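Local coordinates for rhodanese domain-containing protein (Thermoplasma volcanium GSS1, PDB 3GK5) that is of unknown function but carries a rhodanese-like domain, a fold that in relatives often handles sulfur transfer through a persulfide, at residues Ala17-Asp22 with Arg54-Ala59. Residues are numbered along the deposited sequence; the frame is centred on the assembly and turned at random.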
loop_
_atom_site.group_PDB
_atom_site.type_symbol
_atom_site.label_atom_id
_atom_site.label_comp_id
_atom_site.label_asym_id
_atom_site.label_seq_id
_atom_site.Cartn_x
_atom_site.Cartn_y
_atom_site.Cartn_z
ATOM N N ALA A 17 11.221 6.911 -1.402
ATOM C CA ALA A 17 11.778 6.023 -0.391
ATOM C C ALA A 17 10.902 4.782 -0.169
ATOM O O ALA A 17 11.356 3.790 0.407
ATOM C CB ALA A 17 11.968 6.773 0.919
ATOM N N TYR A 18 9.654 4.835 -0.623
ATOM C CA TYR A 18 8.748 3.704 -0.456
ATOM C C TYR A 18 8.371 3.063 -1.768
ATOM O O TYR A 18 8.595 3.621 -2.842
ATOM C CB TYR A 18 7.446 4.118 0.237
ATOM C CG TYR A 18 7.607 4.599 1.654
ATOM C CD1 TYR A 18 8.012 5.905 1.926
ATOM C CD2 TYR A 18 7.346 3.745 2.731
ATOM C CE1 TYR A 18 8.153 6.348 3.235
ATOM C CE2 TYR A 18 7.483 4.175 4.044
ATOM C CZ TYR A 18 7.888 5.479 4.290
ATOM O OH TYR A 18 8.049 5.901 5.588
ATOM N N THR A 19 7.782 1.881 -1.647
ATOM C CA THR A 19 7.294 1.101 -2.769
ATOM C C THR A 19 5.872 0.765 -2.369
ATOM O O THR A 19 5.645 -0.154 -1.605
ATOM C CB THR A 19 8.067 -0.207 -2.933
ATOM O OG1 THR A 19 9.421 0.077 -3.306
ATOM C CG2 THR A 19 7.405 -1.078 -3.999
ATOM N N VAL A 20 4.921 1.531 -2.880
ATOM C CA VAL A 20 3.518 1.340 -2.552
ATOM C C VAL A 20 2.992 -0.047 -2.904
ATOM O O VAL A 20 3.115 -0.484 -4.049
ATOM C CB VAL A 20 2.652 2.378 -3.283
ATOM C CG1 VAL A 20 1.211 2.220 -2.884
ATOM C CG2 VAL A 20 3.151 3.775 -2.976
ATOM N N LEU A 21 2.407 -0.731 -1.921
ATOM C CA LEU A 21 1.821 -2.055 -2.149
ATOM C C LEU A 21 0.306 -1.880 -2.067
ATOM O O LEU A 21 -0.234 -1.595 -0.996
ATOM C CB LEU A 21 2.252 -3.047 -1.071
ATOM C CG LEU A 21 2.371 -4.532 -1.433
ATOM C CD1 LEU A 21 2.208 -5.349 -0.158
ATOM C CD2 LEU A 21 1.340 -4.953 -2.455
ATOM N N ASP A 22 -0.379 -2.058 -3.193
ATOM C CA ASP A 22 -1.833 -1.899 -3.232
ATOM C C ASP A 22 -2.472 -3.269 -3.077
ATOM O O ASP A 22 -2.369 -4.108 -3.969
ATOM C CB ASP A 22 -2.248 -1.246 -4.555
ATOM C CG ASP A 22 -3.691 -0.815 -4.563
ATOM O OD1 ASP A 22 -3.968 0.254 -5.155
ATOM O OD2 ASP A 22 -4.552 -1.536 -3.997
ATOM N N ARG A 54 12.962 -7.955 0.536
ATOM C CA ARG A 54 13.243 -7.723 1.946
ATOM C C ARG A 54 13.996 -6.415 2.128
ATOM O O ARG A 54 13.919 -5.777 3.180
ATOM C CB ARG A 54 14.074 -8.879 2.503
ATOM C CG ARG A 54 14.237 -8.863 4.007
ATOM C CD ARG A 54 15.153 -9.990 4.443
ATOM N NE ARG A 54 15.170 -10.174 5.891
ATOM C CZ ARG A 54 15.899 -11.096 6.511
ATOM N NH1 ARG A 54 16.672 -11.911 5.805
ATOM N NH2 ARG A 54 15.853 -11.209 7.834
ATOM N N ASP A 55 14.718 -6.025 1.081
ATOM C CA ASP A 55 15.511 -4.801 1.084
ATOM C C ASP A 55 14.707 -3.578 0.662
ATOM O O ASP A 55 15.276 -2.586 0.206
ATOM C CB ASP A 55 16.700 -4.950 0.141
ATOM C CG ASP A 55 16.272 -5.147 -1.295
ATOM O OD1 ASP A 55 15.571 -6.138 -1.578
ATOM O OD2 ASP A 55 16.638 -4.312 -2.144
ATOM N N LYS A 56 13.389 -3.646 0.802
ATOM C CA LYS A 56 12.553 -2.517 0.439
ATOM C C LYS A 56 11.682 -2.070 1.585
ATOM O O LYS A 56 11.415 -2.834 2.510
ATOM C CB LYS A 56 11.671 -2.854 -0.759
ATOM C CG LYS A 56 12.419 -2.883 -2.061
ATOM C CD LYS A 56 11.519 -3.336 -3.173
ATOM C CE LYS A 56 12.303 -3.578 -4.443
ATOM N NZ LYS A 56 11.480 -4.385 -5.390
ATOM N N LYS A 57 11.258 -0.813 1.513
ATOM C CA LYS A 57 10.388 -0.200 2.512
ATOM C C LYS A 57 9.024 -0.077 1.843
ATOM O O LYS A 57 8.827 0.766 0.973
ATOM C CB LYS A 57 10.923 1.186 2.873
ATOM C CG LYS A 57 10.088 1.972 3.871
ATOM C CD LYS A 57 10.342 1.515 5.294
ATOM C CE LYS A 57 10.478 2.703 6.259
ATOM N NZ LYS A 57 9.187 3.411 6.533
ATOM N N TYR A 58 8.085 -0.921 2.245
ATOM C CA TYR A 58 6.759 -0.899 1.645
ATOM C C TYR A 58 5.722 -0.060 2.379
ATOM O O TYR A 58 5.722 0.030 3.608
ATOM C CB TYR A 58 6.220 -2.325 1.501
ATOM C CG TYR A 58 6.985 -3.188 0.520
ATOM C CD1 TYR A 58 7.956 -4.097 0.957
ATOM C CD2 TYR A 58 6.723 -3.111 -0.847
ATOM C CE1 TYR A 58 8.638 -4.910 0.051
ATOM C CE2 TYR A 58 7.396 -3.914 -1.756
ATOM C CZ TYR A 58 8.347 -4.807 -1.308
ATOM O OH TYR A 58 9.004 -5.589 -2.224
ATOM N N ALA A 59 4.839 0.548 1.597
ATOM C CA ALA A 59 3.744 1.354 2.120
ATOM C C ALA A 59 2.471 0.641 1.648
ATOM O O ALA A 59 2.115 0.695 0.466
ATOM C CB ALA A 59 3.817 2.787 1.555
#
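The Lys57 side chain runs alongside the ring of Tyr18 where two central parallel strands of the rhodanese-like alpha/beta domain begin to pair, strand 19-22 with strand 58-61. Backbone bonds set the register: Thr19 N donates to Lys57 O, and Leu21 N donates to Ala59 O at 2.8 Å in a nearly straight bond. The link between them, Ala59 N to Thr19 O, is weak at 3.4 Å.

The lysine can be followed outward. Lys57 CB rests 3.6 Å from Ala17 O. A chi1 of 178° swings CG away from the backbone N and onto the tyrosine, where Lys57 CG meets the ring at Tyr18 CE2, 3.4 Å away, and at CD2. Beyond it CD and CE pass CE2 more loosely, and bends at the three outer torsions return NZ to the ring, ending in a hydrogen bond from Lys57 NZ to Tyr18 OH of 2.9 Å. The same ring touches Ala59 CB through CD2, and Leu11 and Val83 continue this apolar face, which joins helix 8-13 to the sheet. A leucine in place of Tyr18 would probably leave the lysine amine without its hydroxyl acceptor and its bent chain freer to swing.

On the other face the side chains of Thr19 and Tyr58 extend in the same direction. Tyr58 OH accepts a bond from Glu53 N, while ring carbon CE2 of Tyr58 lies against the threonine methyl, Thr19 CG2 to Tyr58 CE2 3.6 Å, and the ring presents its CD2 edge to Thr19 O at 3.2 Å.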